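Local coordinates for protein citrate synthase (Metallosphaera sedula, PDB 6ABX) that probably catalyses the condensation of oxaloacetate with acetyl-CoA and water to give citrate and CoA in the tricarboxylic acid cycle, at residues N151-Y154 and M155-E159; K267-A270 and N271-S274. All coordinates share one frame; numbering follows the deposited sequence.

Contact 1 and contact 2 are both local. Contact 1 is the last part of helix 148-157 with the residues that leave it. Contact 2 is the last part of helix 261-270 running into a turn. Their centres lie about 20 Å apart and their nearest atoms about 7 Å, so they do not touch. Helix 163-174 links them: Leu-153 and Arg-157 of contact 1 and Leu-273 of contact 2 all meet its Asp-165. Neither contact forms the active site. The side chain of Phe-152 is about 12 Å from that of Arg-332, which binds oxaloacetate. That of Lys-267 is about 10 Å from those of Arg-262, which also binds oxaloacetate, and Phe-251, which binds acetyl-CoA.

Contact 1: N151-Y154 and M155-E159; sequences NFLY and MIRGE
Met-155 N bonds to Asn-151 O, and Ile-156 N to Phe-152 O, as the helix makes its final turns. Arg-157 N reaches Leu-153 O at 2.9 Å, with an N-H...O angle of 160°. Gly-158 N reaches Tyr-154 O at 2.7 Å. These four are the main-chain bonds from residue i+4 back to i.

Gly-158 has positive phi, which favours glycine, and it ends the helix. With its bond to Tyr-154 O it forms an alphaL C-cap on helix 148-157. The chain then turns back, and Tyr-154 CA makes a CH...O contact with Glu-159 O at 3.6 Å.

Among the side chains, Tyr-154 has CG anti to the backbone N (chi1 165°). This sets the ring beside its own carbonyl, and its edge comes up to Glu-159: Tyr-154 CD1 lies 3.8 Å from Glu-159 C, near the ring plane. On the other branch, Tyr-154 CD2 packs on Met-155 CG at 4.3 Å. Replacing Tyr-154 by alanine would probably strip Glu-159 of the ring edge it rests against and open a gap beside Met-155 CG.

Met-155 bends at chi3 (-58°), which brings Met-155 CE to 3.4 Å from Asn-151 ND2. The amide OD1 of Asn-151 is taken by Asp-143 N. The Phe-152 ring touches Met-155 CE and Ile-156 CG1 obliquely, and it meets Phe-319 edge-to-face.

Arg-157 runs alongside Leu-153, both pointing the same way. Leu-153 CD2 sits over one face of the guanidinium, 4.1 Å from Arg-157 CZ and offset toward the rim. The NH2 end is gripped twice, by a salt bridge to Asp-165 and a hydrogen bond to Met-317 O.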
ATOM      1  N   ASN A 151     -13.433 -11.290 -23.419  1.00 11.38           N
ATOM      2  CA  ASN A 151     -12.019 -11.526 -23.538  1.00 11.81           C
ATOM      3  C   ASN A 151     -11.462 -12.253 -22.303  1.00 11.62           C
ATOM      4  O   ASN A 151     -10.535 -13.086 -22.425  1.00 13.45           O
ATOM      5  CB  ASN A 151     -11.228 -10.232 -23.730  1.00 11.44           C
ATOM      6  CG  ASN A 151      -9.755 -10.496 -23.876  1.00 11.63           C
ATOM      7  OD1 ASN A 151      -9.345 -11.096 -24.885  1.00 13.85           O
ATOM      8  ND2 ASN A 151      -8.961 -10.016 -22.941  1.00 11.54           N
ATOM      9  N   PHE A 152     -11.940 -11.892 -21.107  1.00  9.96           N
ATOM     10  CA  PHE A 152     -11.432 -12.479 -19.885  1.00 10.75           C
ATOM     11  C   PHE A 152     -11.695 -14.005 -19.904  1.00 10.43           C
ATOM     12  O   PHE A 152     -10.790 -14.819 -19.641  1.00 11.15           O
ATOM     13  CB  PHE A 152     -12.103 -11.814 -18.669  1.00 10.41           C
ATOM     14  CG  PHE A 152     -11.362 -11.915 -17.358  1.00 10.89           C
ATOM     15  CD1 PHE A 152     -10.307 -12.790 -17.162  1.00 10.48           C
ATOM     16  CD2 PHE A 152     -11.729 -11.106 -16.300  1.00 11.64           C
ATOM     17  CE1 PHE A 152      -9.633 -12.849 -15.957  1.00 10.49           C
ATOM     18  CE2 PHE A 152     -11.071 -11.198 -15.084  1.00 12.45           C
ATOM     19  CZ  PHE A 152      -9.991 -12.018 -14.931  1.00 11.11           C
ATOM     20  N   LEU A 153     -12.890 -14.387 -20.305  1.00 10.52           N
ATOM     21  CA  LEU A 153     -13.232 -15.817 -20.392  1.00 12.51           C
ATOM     22  C   LEU A 153     -12.465 -16.504 -21.521  1.00 12.90           C
ATOM     23  O   LEU A 153     -12.003 -17.620 -21.377  1.00 11.07           O
ATOM     24  CB  LEU A 153     -14.734 -15.999 -20.564  1.00 12.63           C
ATOM     25  CG  LEU A 153     -15.576 -15.621 -19.342  1.00 13.27           C
ATOM     26  CD1 LEU A 153     -17.048 -15.732 -19.665  1.00 13.92           C
ATOM     27  CD2 LEU A 153     -15.211 -16.465 -18.148  1.00 14.53           C
ATOM     28  N   TYR A 154     -12.259 -15.797 -22.623  1.00 11.39           N
ATOM     29  CA  TYR A 154     -11.470 -16.304 -23.763  1.00 12.78           C
ATOM     30  C   TYR A 154     -10.032 -16.617 -23.324  1.00 12.23           C
ATOM     31  O   TYR A 154      -9.485 -17.662 -23.624  1.00 12.39           O
ATOM     32  CB  TYR A 154     -11.486 -15.285 -24.903  1.00 13.19           C
ATOM     33  CG  TYR A 154     -10.448 -15.523 -25.959  1.00 13.56           C
ATOM     34  CD1 TYR A 154     -10.557 -16.612 -26.808  1.00 16.34           C
ATOM     35  CD2 TYR A 154      -9.324 -14.736 -26.055  1.00 15.53           C
ATOM     36  CE1 TYR A 154      -9.558 -16.880 -27.737  1.00 16.92           C
ATOM     37  CE2 TYR A 154      -8.335 -14.970 -27.002  1.00 15.68           C
ATOM     38  CZ  TYR A 154      -8.473 -16.041 -27.864  1.00 18.76           C
ATOM     39  OH  TYR A 154      -7.492 -16.316 -28.791  1.00 20.26           O
ATOM     40  N   MET A 155      -9.437 -15.757 -22.511  1.00 10.81           N
ATOM     41  CA  MET A 155      -8.067 -15.934 -22.099  1.00 10.78           C
ATOM     42  C   MET A 155      -7.928 -17.114 -21.122  1.00 11.43           C
ATOM     43  O   MET A 155      -6.836 -17.629 -20.963  1.00 12.63           O
ATOM     44  CB  MET A 155      -7.496 -14.666 -21.481  1.00 11.37           C
ATOM     45  CG  MET A 155      -7.290 -13.526 -22.509  1.00 11.61           C
ATOM     46  SD  MET A 155      -6.396 -12.131 -21.818  1.00 12.45           S
ATOM     47  CE  MET A 155      -7.495 -11.746 -20.443  1.00 12.04           C
ATOM     48  N   ILE A 156      -8.976 -17.434 -20.352  1.00 10.99           N
ATOM     49  CA  ILE A 156      -8.957 -18.618 -19.462  1.00 14.73           C
ATOM     50  C   ILE A 156      -9.192 -19.909 -20.238  1.00 15.58           C
ATOM     51  O   ILE A 156      -8.576 -20.960 -19.934  1.00 14.39           O
ATOM     52  CB  ILE A 156     -10.048 -18.430 -18.370  1.00 17.81           C
ATOM     53  CG1 ILE A 156      -9.801 -17.192 -17.521  1.00 22.32           C
ATOM     54  CG2 ILE A 156     -10.166 -19.665 -17.504  1.00 22.63           C
ATOM     55  CD1 ILE A 156      -8.663 -17.412 -16.595  1.00 20.29           C
ATOM     56  N   ARG A 157     -10.209 -19.893 -21.113  1.00 15.62           N
ATOM     57  CA  ARG A 157     -10.689 -21.119 -21.756  1.00 17.66           C
ATOM     58  C   ARG A 157      -9.933 -21.397 -23.045  1.00 20.11           C
ATOM     59  O   ARG A 157      -9.830 -22.561 -23.462  1.00 20.01           O
ATOM     60  CB  ARG A 157     -12.196 -21.004 -22.016  1.00 20.16           C
ATOM     61  CG  ARG A 157     -13.028 -21.232 -20.754  1.00 22.59           C
ATOM     62  CD  ARG A 157     -13.850 -20.056 -20.358  1.00 28.39           C
ATOM     63  NE  ARG A 157     -14.976 -20.401 -19.492  1.00 27.66           N
ATOM     64  CZ  ARG A 157     -16.209 -20.131 -19.794  1.00 27.91           C
ATOM     65  NH1 ARG A 157     -16.547 -19.927 -21.059  1.00 27.34           N
ATOM     66  NH2 ARG A 157     -17.078 -20.008 -18.818  1.00 24.20           N
ATOM     67  N   GLY A 158      -9.471 -20.352 -23.721  1.00 17.64           N
ATOM     68  CA  GLY A 158      -8.819 -20.484 -25.035  1.00 19.36           C
ATOM     69  C   GLY A 158      -9.813 -20.631 -26.162  1.00 20.05           C
ATOM     70  O   GLY A 158      -9.430 -20.924 -27.288  1.00 22.37           O
ATOM     71  N   GLU A 159     -11.093 -20.421 -25.874  1.00 21.67           N
ATOM     72  CA  GLU A 159     -12.126 -20.311 -26.891  1.00 23.80           C
ATOM     73  C   GLU A 159     -13.164 -19.297 -26.422  1.00 21.80           C
ATOM     74  O   GLU A 159     -13.298 -19.037 -25.219  1.00 19.64           O
ATOM     75  CB  GLU A 159     -12.736 -21.672 -27.235  1.00 30.11           C
ATOM     76  CG  GLU A 159     -13.447 -22.381 -26.122  1.00 34.12           C
ATOM     77  CD  GLU A 159     -14.163 -23.649 -26.604  1.00 45.22           C
ATOM     78  OE1 GLU A 159     -14.184 -24.642 -25.847  1.00 50.55           O
ATOM     79  OE2 GLU A 159     -14.702 -23.650 -27.744  1.00 54.35           O
TER

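Contact 2: K267-A270 and N271-S274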
ATOM      1  N   LYS A 267     -27.240 -13.976  -6.972  1.00 15.86           N
ATOM      2  CA  LYS A 267     -28.097 -15.140  -6.866  1.00 17.44           C
ATOM      3  C   LYS A 267     -29.057 -15.248  -8.083  1.00 17.01           C
ATOM      4  O   LYS A 267     -29.318 -16.341  -8.602  1.00 20.23           O
ATOM      5  CB  LYS A 267     -28.895 -15.066  -5.567  1.00 18.14           C
ATOM      6  CG  LYS A 267     -29.695 -16.340  -5.282  1.00 23.11           C
ATOM      7  CD  LYS A 267     -30.513 -16.292  -4.051  1.00 23.46           C
ATOM      8  CE  LYS A 267     -31.346 -17.558  -3.946  1.00 26.91           C
ATOM      9  NZ  LYS A 267     -32.036 -17.605  -2.650  1.00 31.73           N
ATOM     10  N   GLU A 268     -29.567 -14.108  -8.525  1.00 16.32           N
ATOM     11  CA  GLU A 268     -30.469 -14.068  -9.687  1.00 17.53           C
ATOM     12  C   GLU A 268     -29.710 -14.450 -10.955  1.00 19.29           C
ATOM     13  O   GLU A 268     -30.227 -15.199 -11.795  1.00 20.44           O
ATOM     14  CB  GLU A 268     -30.992 -12.647  -9.899  1.00 18.43           C
ATOM     15  CG  GLU A 268     -31.966 -12.206  -8.839  1.00 21.21           C
ATOM     16  CD  GLU A 268     -32.318 -10.722  -8.847  1.00 23.07           C
ATOM     17  OE1 GLU A 268     -33.266 -10.371  -8.153  1.00 25.23           O
ATOM     18  OE2 GLU A 268     -31.616  -9.936  -9.481  1.00 23.26           O
ATOM     19  N   TYR A 269     -28.525 -13.835 -11.143  1.00 21.65           N
ATOM     20  CA  TYR A 269     -27.779 -14.038 -12.405  1.00 22.27           C
ATOM     21  C   TYR A 269     -27.185 -15.453 -12.455  1.00 24.88           C
ATOM     22  O   TYR A 269     -27.056 -16.006 -13.518  1.00 26.23           O
ATOM     23  CB  TYR A 269     -26.725 -12.958 -12.610  1.00 21.88           C
ATOM     24  CG  TYR A 269     -27.236 -11.814 -13.448  1.00 20.08           C
ATOM     25  CD1 TYR A 269     -27.355 -11.957 -14.806  1.00 20.46           C
ATOM     26  CD2 TYR A 269     -27.678 -10.636 -12.881  1.00 20.90           C
ATOM     27  CE1 TYR A 269     -27.810 -10.919 -15.604  1.00 21.92           C
ATOM     28  CE2 TYR A 269     -28.140  -9.583 -13.657  1.00 20.68           C
ATOM     29  CZ  TYR A 269     -28.174  -9.715 -15.033  1.00 21.90           C
ATOM     30  OH  TYR A 269     -28.641  -8.736 -15.853  1.00 24.78           O
ATOM     31  N   ALA A 270     -26.900 -16.034 -11.297  1.00 24.85           N
ATOM     32  CA  ALA A 270     -26.428 -17.412 -11.229  1.00 27.74           C
ATOM     33  C   ALA A 270     -27.436 -18.341 -11.917  1.00 26.57           C
ATOM     34  O   ALA A 270     -27.057 -19.344 -12.464  1.00 26.47           O
ATOM     35  CB  ALA A 270     -26.160 -17.855  -9.810  1.00 26.95           C
ATOM     36  N   ASN A 271     -28.729 -18.039 -11.859  1.00 31.20           N
ATOM     37  CA  ASN A 271     -29.723 -18.913 -12.530  1.00 32.96           C
ATOM     38  C   ASN A 271     -29.440 -19.077 -14.024  1.00 37.53           C
ATOM     39  O   ASN A 271     -29.657 -20.171 -14.546  1.00 33.93           O
ATOM     40  CB  ASN A 271     -31.138 -18.412 -12.321  1.00 35.05           C
ATOM     41  CG  ASN A 271     -31.599 -18.769 -10.932  1.00 33.17           C
ATOM     42  OD1 ASN A 271     -31.793 -19.946 -10.649  1.00 46.63           O
ATOM     43  ND2 ASN A 271     -31.788 -17.784 -10.078  1.00 35.50           N
ATOM     44  N   GLN A 272     -28.918 -18.024 -14.672  1.00 32.70           N
ATOM     45  CA  GLN A 272     -28.655 -17.992 -16.109  1.00 33.18           C
ATOM     46  C   GLN A 272     -27.411 -18.798 -16.496  1.00 36.41           C
ATOM     47  O   GLN A 272     -27.181 -18.990 -17.670  1.00 36.33           O
ATOM     48  CB  GLN A 272     -28.553 -16.536 -16.599  1.00 33.91           C
ATOM     49  CG  GLN A 272     -29.806 -15.754 -16.217  1.00 37.12           C
ATOM     50  CD  GLN A 272     -29.924 -14.361 -16.786  1.00 39.50           C
ATOM     51  OE1 GLN A 272     -29.087 -13.907 -17.569  1.00 41.70           O
ATOM     52  NE2 GLN A 272     -30.989 -13.677 -16.381  1.00 36.86           N
ATOM     53  N   LEU A 273     -26.577 -19.214 -15.534  1.00 35.08           N
ATOM     54  CA  LEU A 273     -25.452 -20.130 -15.841  1.00 36.18           C
ATOM     55  C   LEU A 273     -26.018 -21.488 -16.265  1.00 38.68           C
ATOM     56  O   LEU A 273     -26.939 -21.989 -15.634  1.00 37.00           O
ATOM     57  CB  LEU A 273     -24.555 -20.336 -14.611  1.00 35.69           C
ATOM     58  CG  LEU A 273     -23.675 -19.158 -14.237  1.00 30.55           C
ATOM     59  CD1 LEU A 273     -23.011 -19.390 -12.900  1.00 31.32           C
ATOM     60  CD2 LEU A 273     -22.641 -18.875 -15.314  1.00 31.11           C
ATOM     61  N   SER A 274     -25.431 -22.070 -17.318  1.00 40.48           N
ATOM     62  CA  SER A 274     -25.506 -23.489 -17.542  1.00 41.45           C
ATOM     63  C   SER A 274     -24.565 -24.127 -16.528  1.00 42.56           C
ATOM     64  O   SER A 274     -23.466 -23.615 -16.314  1.00 46.31           O
ATOM     65  CB  SER A 274     -25.109 -23.850 -18.943  1.00 48.36           C
ATOM     66  OG  SER A 274     -23.694 -23.756 -19.078  1.00 50.25           O
TER
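Asn-271 folds back along the helix over the carbonyls of Lys-267 and Glu-268. CG lies beside its own backbone N (chi1 -77°), which turns the amide toward the preceding turn. CB starts 3.4 Å from Glu-268 O. CG is next, 3.9 Å from the same oxygen. At the tip, ND2 makes a weak bond to Glu-268 O at 3.5 Å. It is nearer to Lys-267 O, but the angle there is too poor for a bond. Glu-268 O also takes the backbone N of Asn-271 at 3.2 Å, so two groups of one residue share it.

Gln-272 runs beside Tyr-269, both pointing the same way. Its amide plane is turned 57° from the ring, and OE1 lies 3.8 Å from Tyr-269 CE1.

Leu-273 packs CB against Ala-270 O. Its side chain also touches helix 163-174. Lys-275 NZ bonds to both Ala-270 O and Leu-273 O.

Gln-272 N bonds to Tyr-269 O at 3.0 Å, and Leu-273 N to Ala-270 O at 3.1 Å. In each, the donor stands above the carbonyl plane. Three successive i+3 to i bonds thus tighten the chain, and the last closes the type I beta turn toward helix 277-297.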